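Local structure of endonuclease PI-MtuI (Mycobacterium tuberculosis, 2IMZ) at residues Ala33-Lys36 / Asp37-His41; Gly80-Ala84 / Gly85-Lys89. The protein probably excises itself from the RecA precursor by protein splicing, this construct being the splicing domain of the intein. The protein carries 1 engineered substitution. One frame throughout, in Å; residues are numbered along the deposited sequence.

Interaction 1: residues Ala33-Lys36 / Asp37-His41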
ATOM      1  N   ALA A  33       2.346   4.778 -13.037  1.00 10.70           N
ATOM      2  CA  ALA A  33       2.699   4.911 -11.630  1.00 11.96           C
ATOM      3  C   ALA A  33       3.351   6.256 -11.365  1.00 12.36           C
ATOM      4  O   ALA A  33       4.132   6.748 -12.177  1.00 13.71           O
ATOM      5  CB  ALA A  33       3.645   3.782 -11.221  1.00 12.13           C
ATOM      6  N   ALA A  34       3.023   6.849 -10.221  1.00 12.56           N
ATOM      7  CA  ALA A  34       3.581   8.138  -9.840  1.00 12.97           C
ATOM      8  C   ALA A  34       4.769   7.967  -8.905  1.00 13.80           C
ATOM      9  O   ALA A  34       4.710   7.191  -7.951  1.00 14.32           O
ATOM     10  CB  ALA A  34       2.509   8.990  -9.161  1.00 12.12           C
ATOM     11  N   ALA A  35       5.843   8.702  -9.184  1.00 14.57           N
ATOM     12  CA  ALA A  35       7.050   8.662  -8.364  1.00 15.92           C
ATOM     13  C   ALA A  35       6.936   9.732  -7.279  1.00 17.10           C
ATOM     14  O   ALA A  35       6.005  10.537  -7.290  1.00 16.65           O
ATOM     15  CB  ALA A  35       8.281   8.912  -9.233  1.00 16.73           C
ATOM     16  N   LYS A  36       7.886   9.744  -6.349  1.00 16.80           N
ATOM     17  CA  LYS A  36       7.860  10.707  -5.251  1.00 20.02           C
ATOM     18  C   LYS A  36       7.738  12.165  -5.685  1.00 20.78           C
ATOM     19  O   LYS A  36       7.047  12.956  -5.035  1.00 20.32           O
ATOM     20  CB  LYS A  36       9.111  10.549  -4.384  1.00 22.20           C
ATOM     21  CG  LYS A  36       9.206  11.577  -3.266  1.00 26.87           C
ATOM     22  CD  LYS A  36      10.486  11.426  -2.461  1.00 30.42           C
ATOM     23  CE  LYS A  36      11.718  11.612  -3.330  1.00 33.35           C
ATOM     24  NZ  LYS A  36      12.970  11.568  -2.522  1.00 35.55           N
ATOM     25  N   ASP A  37       8.410  12.521  -6.776  1.00 21.54           N
ATOM     26  CA  ASP A  37       8.379  13.897  -7.267  1.00 23.42           C
ATOM     27  C   ASP A  37       7.177  14.226  -8.147  1.00 23.08           C
ATOM     28  O   ASP A  37       7.074  15.333  -8.675  1.00 24.05           O
ATOM     29  CB  ASP A  37       9.675  14.224  -8.023  1.00 24.23           C
ATOM     30  CG  ASP A  37       9.939  13.275  -9.179  1.00 26.69           C
ATOM     31  OD1 ASP A  37       9.026  12.510  -9.556  1.00 25.16           O
ATOM     32  OD2 ASP A  37      11.066  13.300  -9.718  1.00 29.10           O
ATOM     33  N   GLY A  38       6.267  13.271  -8.309  1.00 21.76           N
ATOM     34  CA  GLY A  38       5.093  13.524  -9.124  1.00 21.23           C
ATOM     35  C   GLY A  38       5.232  13.127 -10.582  1.00 21.00           C
ATOM     36  O   GLY A  38       4.269  13.230 -11.346  1.00 22.14           O
ATOM     37  N   THR A  39       6.419  12.687 -10.988  1.00 18.97           N
ATOM     38  CA  THR A  39       6.608  12.270 -12.371  1.00 18.59           C
ATOM     39  C   THR A  39       5.952  10.905 -12.547  1.00 18.55           C
ATOM     40  O   THR A  39       5.825  10.143 -11.587  1.00 16.29           O
ATOM     41  CB  THR A  39       8.106  12.189 -12.755  1.00 20.63           C
ATOM     42  OG1 THR A  39       8.805  11.354 -11.826  1.00 20.06           O
ATOM     43  CG2 THR A  39       8.730  13.580 -12.749  1.00 21.29           C
ATOM     44  N   LEU A  40       5.526  10.605 -13.768  1.00 17.17           N
ATOM     45  CA  LEU A  40       4.861   9.336 -14.045  1.00 17.08           C
ATOM     46  C   LEU A  40       5.724   8.375 -14.850  1.00 17.21           C
ATOM     47  O   LEU A  40       6.465   8.782 -15.746  1.00 15.72           O
ATOM     48  CB  LEU A  40       3.546   9.608 -14.772  1.00 18.46           C
ATOM     49  CG  LEU A  40       2.675  10.552 -13.941  1.00 20.67           C
ATOM     50  CD1 LEU A  40       1.529  11.074 -14.760  1.00 21.26           C
ATOM     51  CD2 LEU A  40       2.183   9.815 -12.699  1.00 20.97           C
ATOM     52  N   HIS A  41       5.614   7.092 -14.522  1.00 15.11           N
ATOM     53  CA  HIS A  41       6.402   6.056 -15.180  1.00 15.29           C
ATOM     54  C   HIS A  41       5.611   4.779 -15.392  1.00 15.00           C
ATOM     55  O   HIS A  41       4.686   4.477 -14.641  1.00 14.17           O
ATOM     56  CB  HIS A  41       7.629   5.709 -14.333  1.00 16.78           C
ATOM     57  CG  HIS A  41       8.446   6.895 -13.932  1.00 17.62           C
ATOM     58  ND1 HIS A  41       8.025   7.806 -12.987  1.00 20.34           N
ATOM     59  CD2 HIS A  41       9.655   7.327 -14.359  1.00 17.45           C
ATOM     60  CE1 HIS A  41       8.941   8.747 -12.849  1.00 17.02           C
ATOM     61  NE2 HIS A  41       9.939   8.481 -13.672  1.00 20.68           N
TER
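Ala-33 and His-41 face each other as an antiparallel hydrogen-bonded pair, with Ala-33 N giving to His-41 O at 2.9 Å and His-41 N giving back to Ala-33 O at 2.8 Å. One residue further toward the turn, Ala-34 and Leu-40 form a non-hydrogen-bonded pair, and their side chains lie on the other face of the sheet from those of Ala-33 and His-41. From Leu-40, CB lies 3.9 Å from Ala-33 O; CG, placed beside the backbone N and anti to the carbonyl carbon (chi1 -56°), carries the branch back across the pair; and CD2 at the tip rests against both CA and CB of Ala-34, 3.6 Å from the latter. The same leucine is buried and also packs on Pro-96 and Glu-130. Beyond the pair, Ala-35 N donates to Thr-39 O over 2.8 Å in a nearly straight bond, N-H...O 171°. The chain then reverses through a type I beta turn from Ala-35 to Gly-38 with a G1 bulge at the glycine, which connects strands 30-34 and 40-52 as a 3:5 beta hairpin of the intein splicing domain. Gly-38 N closes the turn on Ala-35 O at 2.9 Å, approaching from well above the carbonyl plane. Gly-38 takes a positive phi of 92°, a conformation suited to glycine. On the return, the carboxylate of Asp-37 forms an Asx turn: its CG sits between the backbone N and the carbonyl carbon, and OD1 accepts from Thr-39 N at 3.0 Å. OD1 is met from above the carboxylate plane and also lies near the methyl of Ala-35. Lys-36 runs away from the hairpin toward the second subunit, where it packs on Glu-154 of that chain.

Interaction 2: residues Gly80-Ala84 / Gly85-Lys89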
ATOM      1  N   GLY A  80      -1.185  15.092  -0.299  1.00 29.26           N
ATOM      2  CA  GLY A  80      -0.683  13.781   0.068  1.00 26.08           C
ATOM      3  C   GLY A  80      -1.768  12.727  -0.003  1.00 23.14           C
ATOM      4  O   GLY A  80      -2.805  12.936  -0.638  1.00 22.97           O
ATOM      5  N   TRP A  81      -1.539  11.597   0.659  1.00 21.37           N
ATOM      6  CA  TRP A  81      -2.506  10.505   0.662  1.00 19.08           C
ATOM      7  C   TRP A  81      -3.690  10.764   1.581  1.00 19.70           C
ATOM      8  O   TRP A  81      -3.532  11.214   2.718  1.00 20.49           O
ATOM      9  CB  TRP A  81      -1.816   9.197   1.064  1.00 17.72           C
ATOM     10  CG  TRP A  81      -0.730   8.810   0.121  1.00 15.29           C
ATOM     11  CD1 TRP A  81       0.612   8.968   0.303  1.00 15.91           C
ATOM     12  CD2 TRP A  81      -0.896   8.261  -1.190  1.00 14.29           C
ATOM     13  NE1 TRP A  81       1.296   8.554  -0.816  1.00 14.96           N
ATOM     14  CE2 TRP A  81       0.392   8.115  -1.748  1.00 13.96           C
ATOM     15  CE3 TRP A  81      -2.012   7.880  -1.948  1.00 14.08           C
ATOM     16  CZ2 TRP A  81       0.599   7.604  -3.036  1.00 13.48           C
ATOM     17  CZ3 TRP A  81      -1.808   7.373  -3.229  1.00 12.95           C
ATOM     18  CH2 TRP A  81      -0.509   7.239  -3.758  1.00 14.33           C
ATOM     19  N   ARG A  82      -4.886  10.481   1.073  1.00 20.02           N
ATOM     20  CA  ARG A  82      -6.110  10.661   1.835  1.00 20.26           C
ATOM     21  C   ARG A  82      -7.015   9.464   1.604  1.00 19.23           C
ATOM     22  O   ARG A  82      -7.078   8.930   0.496  1.00 19.40           O
ATOM     23  CB  ARG A  82      -6.830  11.940   1.398  1.00 21.74           C
ATOM     24  CG  ARG A  82      -6.035  13.213   1.628  1.00 24.03           C
ATOM     25  CD  ARG A  82      -6.848  14.434   1.242  1.00 28.08           C
ATOM     26  NE  ARG A  82      -8.059  14.536   2.046  1.00 29.97           N
ATOM     27  CZ  ARG A  82      -9.039  15.404   1.818  1.00 32.43           C
ATOM     28  NH1 ARG A  82      -8.954  16.254   0.802  1.00 33.22           N
ATOM     29  NH2 ARG A  82     -10.105  15.418   2.604  1.00 33.55           N
ATOM     30  N   ALA A  83      -7.709   9.041   2.654  1.00 18.19           N
ATOM     31  CA  ALA A  83      -8.623   7.911   2.555  1.00 16.82           C
ATOM     32  C   ALA A  83      -9.796   8.313   1.663  1.00 17.80           C
ATOM     33  O   ALA A  83     -10.371   9.389   1.825  1.00 18.04           O
ATOM     34  CB  ALA A  83      -9.120   7.516   3.940  1.00 18.92           C
ATOM     35  N   ALA A  84     -10.151   7.447   0.723  1.00 15.94           N
ATOM     36  CA  ALA A  84     -11.242   7.735  -0.199  1.00 16.06           C
ATOM     37  C   ALA A  84     -12.507   8.182   0.530  1.00 17.99           C
ATOM     38  O   ALA A  84     -13.183   9.111   0.094  1.00 17.25           O
ATOM     39  CB  ALA A  84     -11.535   6.509  -1.052  1.00 15.44           C
ATOM     40  N   GLY A  85     -12.808   7.523   1.645  1.00 19.09           N
ATOM     41  CA  GLY A  85     -14.001   7.845   2.412  1.00 20.67           C
ATOM     42  C   GLY A  85     -14.041   9.228   3.036  1.00 21.00           C
ATOM     43  O   GLY A  85     -15.085   9.651   3.539  1.00 21.61           O
ATOM     44  N   GLU A  86     -12.917   9.938   3.007  1.00 20.75           N
ATOM     45  CA  GLU A  86     -12.844  11.277   3.579  1.00 21.97           C
ATOM     46  C   GLU A  86     -12.952  12.372   2.522  1.00 21.58           C
ATOM     47  O   GLU A  86     -13.077  13.553   2.847  1.00 20.80           O
ATOM     48  CB  GLU A  86     -11.542  11.433   4.360  1.00 24.56           C
ATOM     49  CG  GLU A  86     -11.465  10.516   5.573  1.00 30.64           C
ATOM     50  CD  GLU A  86     -10.094  10.506   6.213  1.00 34.26           C
ATOM     51  OE1 GLU A  86      -9.584  11.595   6.548  1.00 37.20           O
ATOM     52  OE2 GLU A  86      -9.529   9.403   6.385  1.00 38.61           O
ATOM     53  N   LEU A  87     -12.912  11.974   1.254  1.00 20.27           N
ATOM     54  CA  LEU A  87     -13.005  12.935   0.163  1.00 19.47           C
ATOM     55  C   LEU A  87     -14.440  13.396  -0.058  1.00 19.21           C
ATOM     56  O   LEU A  87     -15.391  12.635   0.123  1.00 19.73           O
ATOM     57  CB  LEU A  87     -12.441  12.325  -1.120  1.00 18.94           C
ATOM     58  CG  LEU A  87     -10.969  11.930  -0.993  1.00 18.20           C
ATOM     59  CD1 LEU A  87     -10.504  11.260  -2.273  1.00 19.04           C
ATOM     60  CD2 LEU A  87     -10.130  13.163  -0.696  1.00 20.63           C
ATOM     61  N   ARG A  88     -14.582  14.657  -0.451  1.00 19.40           N
ATOM     62  CA  ARG A  88     -15.895  15.239  -0.685  1.00 19.20           C
ATOM     63  C   ARG A  88     -15.964  15.926  -2.036  1.00 18.59           C
ATOM     64  O   ARG A  88     -14.945  16.168  -2.683  1.00 17.70           O
ATOM     65  CB  ARG A  88     -16.215  16.260   0.412  1.00 21.39           C
ATOM     66  CG  ARG A  88     -16.287  15.667   1.809  1.00 25.35           C
ATOM     67  CD  ARG A  88     -17.547  14.839   1.997  1.00 27.09           C
ATOM     68  NE  ARG A  88     -17.616  14.255   3.334  1.00 31.20           N
ATOM     69  CZ  ARG A  88     -16.937  13.180   3.722  1.00 34.21           C
ATOM     70  NH1 ARG A  88     -16.132  12.555   2.871  1.00 33.85           N
ATOM     71  NH2 ARG A  88     -17.059  12.732   4.964  1.00 35.27           N
ATOM     72  N   LYS A  89     -17.182  16.242  -2.450  1.00 17.66           N
ATOM     73  CA  LYS A  89     -17.406  16.925  -3.708  1.00 16.52           C
ATOM     74  C   LYS A  89     -16.570  18.200  -3.721  1.00 16.51           C
ATOM     75  O   LYS A  89     -16.562  18.957  -2.748  1.00 17.70           O
ATOM     76  CB  LYS A  89     -18.889  17.257  -3.848  1.00 17.98           C
ATOM     77  CG  LYS A  89     -19.235  18.072  -5.067  1.00 19.00           C
ATOM     78  CD  LYS A  89     -20.734  18.269  -5.146  1.00 20.95           C
ATOM     79  CE  LYS A  89     -21.113  19.113  -6.340  1.00 21.99           C
ATOM     80  NZ  LYS A  89     -22.590  19.152  -6.493  1.00 24.39           N
TER
HETATM   81  O   HOH W   1     -12.792  16.375   2.250  1.00 31.25           O
HETATM   82  O   HOH W   2     -15.975   9.792   0.175  1.00 19.17           O
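Ala-83 and Ala-84 lead directly from the end of strand 80-83 into a short 3-10 turn, in which each carbonyl receives the amide three residues on. Glu-86 N donates to Ala-83 O at 2.9 Å, and Leu-87 N to Ala-84 O at 3.1 Å. Both donors stand well above the carbonyl planes. A water donates to both Ala-84 O and Leu-87 O, bridging the two carbonyls beside the direct Leu-87 N bond to Ala-84 O. After Glu-86 the backbone opens out again, to a psi of 146° at Leu-87. The turn thus takes the chain out of the two-stranded antiparallel sheet of 74-77 and 80-83, within the intein splicing domain, and into the loop that leads to strand 92-94. Among the side chains, Arg-82 and Leu-87 carry the contact. The arginine chain bends at its third torsion (chi3 61°), laying the guanidinium flat over the leucine, and CD2 of Leu-87 sits beneath the centre of one face, 3.5 Å from Arg-82 CZ. Leu-87 is buried, reaching Leu-59 of strand 54-61 as well. At the guanidinium's polar rim, Arg-82 NH2 donates to a water at 2.9 Å, and that water in turn donates to Glu-86 O. On another side of the turn, Glu-86 OE2 comes to 3.1 Å from Ala-83 CB, a close van der Waals approach. Arg-88 curls back over the loop, where its NH1 donates to two carbonyl oxygens, Gly-85 O at 3.2 Å and Leu-87 O at 2.8 Å, both lying near the guanidinium plane.

Interactions 1 and 2 follow each other along the chain and do not touch; their centres lie 20 Å apart and their nearest atoms about 6 Å. Each is partly buried, with Ala-33, Ala-34 and Leu-40, and Ala-83, Ala-84 and Leu-87, buried, while Lys-36, Asp-37, Glu-86 and Arg-88 are exposed, but they hold different elements. Residues 33-41 join two neighbouring strands of the six-stranded sheet, and paired main-chain bonds dominate there, with one carboxylate fixing the turn. Residues 80-89 form an exit from the smaller two-stranded sheet. Here 3-10 bonds, two bridging waters and arginine side chains replace the cross-strand pairing, and Leu-87 packs under a guanidinium, whereas Leu-40 rests on the methyl of Ala-34.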